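Local coordinates for protein alpha-glucosidase (Pseudoalteromonas sp. K8, PDB 5HQA) that hydrolyses alpha-glucosides as a chloride-activated member of glycoside hydrolase family 97, with a calcium ion among its bound metals, at residues P146-N151 against L209-S214; F567-R572 against I598-D603. All coordinates share one frame; numbering follows the deposited sequence.

Contact 1: residues P146-N151 against L209-S214; sequences PARGWN and LTPWSS
The guanidinium group of Arg148 has Thr210 at its edge and Pro211 over one face. At the edge, NH2 of Arg148 donates to OG1 of Thr210 at 2.9 Å, a fairly straight bond (152°) lying only 15° out of the guanidinium plane. NE of Arg148 reaches the same OG1 of Thr210 at 3.4 Å, but that second bond is bent and weak. Over the face, CD of Pro211 stands 4.4 Å from CZ of Arg148, a light apolar cover. NH2 of Arg148 also comes to 3.2 Å from the backbone N of Thr210; both are donors, so this approach adds no bond.

The two loops extend from different sheets of the N-terminal domain, which belongs to the galactose mutarotase-like group: residues 146-151 follow strand 141-144, and residues 209-214 run on from the end of strand 204-209. Arg148 crosses between them on a chain bent at chi2 (-85°), its end passing alongside Thr210, the two side chains pointing opposite ways. Val196 of strand 195-199 packs against both.

Second partners fix the polar ends. NH1 of Arg148 forms a salt bridge with Asp208, directly ahead of the second loop, which probably stabilises its positive charge. Thr210 OG1 is hydrogen-bonded to Asp411 as well, so this buried hydroxyl links the loop to a different part of the chain. Further along the first loop, CB of Asn151 lies over the Trp150 ring; Trp150 touches a glucose unit of the bound acarbose and Asn151 its pseudo-disaccharide unit, which contains the unsaturated cyclitol.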
loop_
_atom_site.group_PDB
_atom_site.type_symbol
_atom_site.label_atom_id
_atom_site.label_comp_id
_atom_site.label_asym_id
_atom_site.label_seq_id
_atom_site.Cartn_x
_atom_site.Cartn_y
_atom_site.Cartn_z
ATOM N N PRO A 146 -5.131 -11.246 9.910
ATOM C CA PRO A 146 -6.192 -12.168 9.502
ATOM C C PRO A 146 -7.003 -11.593 8.357
ATOM O O PRO A 146 -7.183 -10.377 8.237
ATOM C CB PRO A 146 -7.048 -12.297 10.767
ATOM C CG PRO A 146 -6.888 -10.924 11.422
ATOM C CD PRO A 146 -5.430 -10.584 11.198
ATOM N N ALA A 147 -7.509 -12.487 7.520
ATOM C CA ALA A 147 -8.396 -12.105 6.433
ATOM C C ALA A 147 -9.843 -12.403 6.805
ATOM O O ALA A 147 -10.123 -13.224 7.682
ATOM C CB ALA A 147 -8.032 -12.844 5.143
ATOM N N ARG A 148 -10.758 -11.726 6.104
ATOM C CA ARG A 148 -12.205 -11.884 6.249
ATOM C C ARG A 148 -12.703 -11.437 7.617
ATOM O O ARG A 148 -13.781 -11.857 8.053
ATOM C CB ARG A 148 -12.644 -13.332 5.975
ATOM C CG ARG A 148 -12.211 -13.860 4.593
ATOM C CD ARG A 148 -13.189 -13.478 3.458
ATOM N NE ARG A 148 -12.507 -13.590 2.172
ATOM C CZ ARG A 148 -12.251 -14.747 1.559
ATOM N NH1 ARG A 148 -12.655 -15.893 2.102
ATOM N NH2 ARG A 148 -11.589 -14.760 0.404
ATOM N N GLY A 149 -11.936 -10.588 8.312
ATOM C CA GLY A 149 -12.344 -10.105 9.612
ATOM C C GLY A 149 -13.176 -8.853 9.506
ATOM O O GLY A 149 -13.272 -8.232 8.450
ATOM N N TRP A 150 -13.779 -8.472 10.632
ATOM C CA TRP A 150 -14.685 -7.332 10.597
ATOM C C TRP A 150 -13.959 -6.025 10.297
ATOM O O TRP A 150 -14.594 -5.081 9.803
ATOM C CB TRP A 150 -15.449 -7.211 11.921
ATOM C CG TRP A 150 -14.609 -6.716 13.049
ATOM C CD1 TRP A 150 -13.804 -7.461 13.865
ATOM C CD2 TRP A 150 -14.479 -5.360 13.486
ATOM N NE1 TRP A 150 -13.182 -6.650 14.784
ATOM C CE2 TRP A 150 -13.577 -5.354 14.571
ATOM C CE3 TRP A 150 -15.031 -4.154 13.065
ATOM C CZ2 TRP A 150 -13.225 -4.194 15.240
ATOM C CZ3 TRP A 150 -14.675 -2.991 13.735
ATOM C CH2 TRP A 150 -13.779 -3.022 14.808
ATOM N N ASN A 151 -12.643 -5.954 10.543
ATOM C CA ASN A 151 -11.918 -4.706 10.327
ATOM C C ASN A 151 -11.028 -4.717 9.087
ATOM O O ASN A 151 -10.107 -3.900 9.000
ATOM C CB ASN A 151 -11.087 -4.322 11.557
ATOM C CG ASN A 151 -11.177 -2.830 11.859
ATOM O OD1 ASN A 151 -12.224 -2.219 11.647
ATOM N ND2 ASN A 151 -10.086 -2.237 12.324
ATOM N N LEU A 209 -10.599 -17.147 -2.918
ATOM C CA LEU A 209 -11.028 -15.937 -3.613
ATOM C C LEU A 209 -12.203 -15.300 -2.883
ATOM O O LEU A 209 -13.164 -15.983 -2.529
ATOM C CB LEU A 209 -11.419 -16.260 -5.055
ATOM C CG LEU A 209 -10.290 -16.828 -5.917
ATOM C CD1 LEU A 209 -10.766 -16.985 -7.347
ATOM C CD2 LEU A 209 -9.049 -15.922 -5.869
ATOM N N THR A 210 -12.138 -13.995 -2.674
ATOM C CA THR A 210 -13.207 -13.317 -1.948
ATOM C C THR A 210 -14.466 -13.263 -2.805
ATOM O O THR A 210 -14.423 -12.729 -3.918
ATOM C CB THR A 210 -12.752 -11.919 -1.556
ATOM O OG1 THR A 210 -11.603 -12.031 -0.710
ATOM C CG2 THR A 210 -13.861 -11.211 -0.803
ATOM N N PRO A 211 -15.591 -13.790 -2.340
ATOM C CA PRO A 211 -16.728 -14.042 -3.228
ATOM C C PRO A 211 -17.715 -12.882 -3.307
ATOM O O PRO A 211 -17.714 -11.960 -2.488
ATOM C CB PRO A 211 -17.398 -15.248 -2.567
ATOM C CG PRO A 211 -17.181 -14.990 -1.109
ATOM C CD PRO A 211 -15.774 -14.425 -1.024
ATOM N N TRP A 212 -18.581 -12.970 -4.315
ATOM C CA TRP A 212 -19.818 -12.207 -4.367
ATOM C C TRP A 212 -20.764 -12.656 -3.256
ATOM O O TRP A 212 -20.648 -13.762 -2.724
ATOM C CB TRP A 212 -20.533 -12.426 -5.702
ATOM C CG TRP A 212 -19.865 -11.840 -6.909
ATOM C CD1 TRP A 212 -18.793 -12.344 -7.593
ATOM C CD2 TRP A 212 -20.261 -10.652 -7.595
ATOM N NE1 TRP A 212 -18.487 -11.524 -8.658
ATOM C CE2 TRP A 212 -19.377 -10.480 -8.681
ATOM C CE3 TRP A 212 -21.279 -9.711 -7.392
ATOM C CZ2 TRP A 212 -19.481 -9.406 -9.563
ATOM C CZ3 TRP A 212 -21.383 -8.639 -8.277
ATOM C CH2 TRP A 212 -20.487 -8.500 -9.347
ATOM N N SER A 213 -21.750 -11.802 -2.946
ATOM C CA SER A 213 -22.768 -12.186 -1.970
ATOM C C SER A 213 -23.509 -13.445 -2.400
ATOM O O SER A 213 -23.927 -14.241 -1.553
ATOM C CB SER A 213 -23.760 -11.044 -1.761
ATOM O OG SER A 213 -24.334 -10.666 -3.002
ATOM N N SER A 214 -23.672 -13.645 -3.711
ATOM C CA SER A 214 -24.342 -14.834 -4.226
ATOM C C SER A 214 -23.538 -16.105 -3.992
ATOM O O SER A 214 -24.100 -17.200 -4.076
ATOM C CB SER A 214 -24.615 -14.677 -5.721
ATOM O OG SER A 214 -23.412 -14.848 -6.459
#

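Contact 2: residues F567-R572 against I598-D603; sequences FIVFAR and IEISLD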
loop_
_atom_site.group_PDB
_atom_site.type_symbol
_atom_site.label_atom_id
_atom_site.label_comp_id
_atom_site.label_asym_id
_atom_site.label_seq_id
_atom_site.Cartn_x
_atom_site.Cartn_y
_atom_site.Cartn_z
ATOM N N PHE A 567 13.248 -3.544 12.938
ATOM C CA PHE A 567 13.727 -2.231 12.502
ATOM C C PHE A 567 13.840 -2.199 10.988
ATOM O O PHE A 567 13.833 -3.239 10.325
ATOM C CB PHE A 567 15.086 -1.876 13.128
ATOM C CG PHE A 567 16.256 -2.632 12.545
ATOM C CD1 PHE A 567 16.509 -3.953 12.918
ATOM C CD2 PHE A 567 17.128 -2.013 11.648
ATOM C CE1 PHE A 567 17.605 -4.653 12.395
ATOM C CE2 PHE A 567 18.222 -2.698 11.121
ATOM C CZ PHE A 567 18.461 -4.023 11.492
ATOM N N ILE A 568 13.966 -0.983 10.450
ATOM C CA ILE A 568 14.262 -0.795 9.032
ATOM C C ILE A 568 14.992 0.533 8.867
ATOM O O ILE A 568 14.736 1.496 9.598
ATOM C CB ILE A 568 12.990 -0.852 8.143
ATOM C CG1 ILE A 568 13.368 -0.624 6.671
ATOM C CG2 ILE A 568 11.964 0.164 8.607
ATOM C CD1 ILE A 568 12.700 -1.510 5.693
ATOM N N VAL A 569 15.922 0.569 7.906
ATOM C CA VAL A 569 16.669 1.766 7.527
ATOM C C VAL A 569 16.518 1.957 6.025
ATOM O O VAL A 569 16.871 1.062 5.245
ATOM C CB VAL A 569 18.158 1.661 7.893
ATOM C CG1 VAL A 569 18.874 2.975 7.560
ATOM C CG2 VAL A 569 18.325 1.302 9.362
ATOM N N PHE A 570 16.018 3.127 5.614
ATOM C CA PHE A 570 15.857 3.482 4.208
ATOM C C PHE A 570 16.758 4.657 3.876
ATOM O O PHE A 570 16.876 5.593 4.668
ATOM C CB PHE A 570 14.416 3.889 3.894
ATOM C CG PHE A 570 13.638 2.881 3.095
ATOM C CD1 PHE A 570 13.845 2.751 1.730
ATOM C CD2 PHE A 570 12.657 2.110 3.700
ATOM C CE1 PHE A 570 13.105 1.834 0.978
ATOM C CE2 PHE A 570 11.912 1.201 2.959
ATOM C CZ PHE A 570 12.135 1.072 1.599
ATOM N N ALA A 571 17.393 4.605 2.704
ATOM C CA ALA A 571 18.024 5.767 2.091
ATOM C C ALA A 571 17.370 6.005 0.733
ATOM O O ALA A 571 17.162 5.055 -0.034
ATOM C CB ALA A 571 19.534 5.562 1.938
ATOM N N ARG A 572 17.021 7.262 0.442
ATOM C CA ARG A 572 16.376 7.593 -0.824
ATOM C C ARG A 572 16.959 8.885 -1.382
ATOM O O ARG A 572 17.256 9.819 -0.630
ATOM C CB ARG A 572 14.852 7.744 -0.673
ATOM C CG ARG A 572 14.151 6.593 0.027
ATOM C CD ARG A 572 12.650 6.829 0.036
ATOM N NE ARG A 572 11.929 5.965 0.974
ATOM C CZ ARG A 572 11.222 4.892 0.627
ATOM N NH1 ARG A 572 11.147 4.520 -0.649
ATOM N NH2 ARG A 572 10.578 4.189 1.559
ATOM N N ILE A 598 22.446 0.753 15.273
ATOM C CA ILE A 598 22.589 0.263 13.907
ATOM C C ILE A 598 23.773 0.967 13.256
ATOM O O ILE A 598 23.804 2.202 13.194
ATOM C CB ILE A 598 21.320 0.494 13.076
ATOM C CG1 ILE A 598 20.090 -0.003 13.832
ATOM C CG2 ILE A 598 21.446 -0.205 11.725
ATOM C CD1 ILE A 598 18.813 0.571 13.291
ATOM N N GLU A 599 24.728 0.193 12.751
ATOM C CA GLU A 599 25.860 0.755 12.026
ATOM C C GLU A 599 25.531 0.833 10.541
ATOM O O GLU A 599 25.105 -0.159 9.942
ATOM C CB GLU A 599 27.112 -0.091 12.242
ATOM C CG GLU A 599 27.337 -0.466 13.687
ATOM C CD GLU A 599 27.773 0.713 14.540
ATOM O OE1 GLU A 599 28.150 1.767 13.969
ATOM O OE2 GLU A 599 27.738 0.582 15.784
ATOM N N ILE A 600 25.748 2.003 9.946
ATOM C CA ILE A 600 25.346 2.280 8.574
ATOM C C ILE A 600 26.540 2.844 7.814
ATOM O O ILE A 600 27.179 3.798 8.269
ATOM C CB ILE A 600 24.158 3.265 8.535
ATOM C CG1 ILE A 600 22.888 2.574 9.035
ATOM C CG2 ILE A 600 23.949 3.829 7.139
ATOM C CD1 ILE A 600 22.497 1.363 8.219
ATOM N N SER A 601 26.843 2.257 6.662
ATOM C CA SER A 601 27.781 2.878 5.738
ATOM C C SER A 601 27.069 3.952 4.927
ATOM O O SER A 601 25.928 3.768 4.491
ATOM C CB SER A 601 28.382 1.839 4.792
ATOM O OG SER A 601 29.094 2.487 3.753
ATOM N N LEU A 602 27.744 5.080 4.720
ATOM C CA LEU A 602 27.200 6.137 3.878
ATOM C C LEU A 602 27.609 5.981 2.421
ATOM O O LEU A 602 27.550 6.957 1.665
ATOM C CB LEU A 602 27.625 7.514 4.404
ATOM C CG LEU A 602 27.127 7.860 5.814
ATOM C CD1 LEU A 602 27.506 9.292 6.188
ATOM C CD2 LEU A 602 25.617 7.652 5.935
ATOM N N ASP A 603 28.010 4.778 2.002
ATOM C CA ASP A 603 28.511 4.662 0.637
ATOM C C ASP A 603 27.407 4.722 -0.420
ATOM O O ASP A 603 27.721 4.655 -1.613
ATOM C CB ASP A 603 29.358 3.392 0.474
ATOM C CG ASP A 603 28.582 2.101 0.716
ATOM O OD1 ASP A 603 27.333 2.102 0.749
ATOM O OD2 ASP A 603 29.248 1.054 0.863
#
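Phe567 and Ile598 make the tight end of this contact: CD1 of Ile598 comes to 3.5 Å from CD2 of Phe567, meeting the ring obliquely, the two side chains lying alongside one another and running in opposing senses. With its ring set between the backbone N and the carbonyl carbon (chi1 74°), Phe567 presents the CD2-CE2 side to the isoleucine, and CE2 lies 4.1 Å from CG2 of Ile598. Packing eases farther along the strands. Val569 spreads its two methyls over both isoleucines, tip to tip, with CG2 at 4.0 Å from Ile598 CD1 and CG1 at 4.0 Å from Ile600 CD1. Putting an alanine at Phe567 would probably leave the end methyl of Ile598 without its closest neighbour here and open a gap at this end of the interface.

No hydrogen bond joins the segments. In the second one, the apolar Ile598 and Ile600 alternate with Glu599 and Ser601, which are exposed. At its far end OG of Ser601 accepts from the backbone N of Asp603 at 3.1 Å, an ST turn.

The two short strands run nearly parallel, their axes 9.9 Å apart and crossing at -19°, so they face one another as layers of a beta-sandwich. Phe567 directly follows Asp566, a ligand of the bound magnesium ion. Strands 554-563 and 585-591 flank strand 567-574 in its antiparallel sheet, while strand 643-648 pairs with strand 596-601 and sets Leu646 against both Val569 and Ile600.

Following the chain from the N terminus, contact 1 comes first, closing a loop of 57 intervening residues within the N-terminal domain, about half of them strand, and bringing together loops that leave two different sheets. The chain then builds the parallel sheet of the TIM-barrel-type domain, running from strand 264-269 to strand 527-529. Only afterwards does contact 2 open, closing a shorter loop of 25 residues in the C-terminal region and setting one sheet face against another. The two contacts follow in series, neither nesting nor crossing. They lie on opposite sides of the chain's centre. The centres of contact 1 and contact 2 are about 39 Å apart, and the nearest atoms of contact 1 and contact 2 about 20 Å.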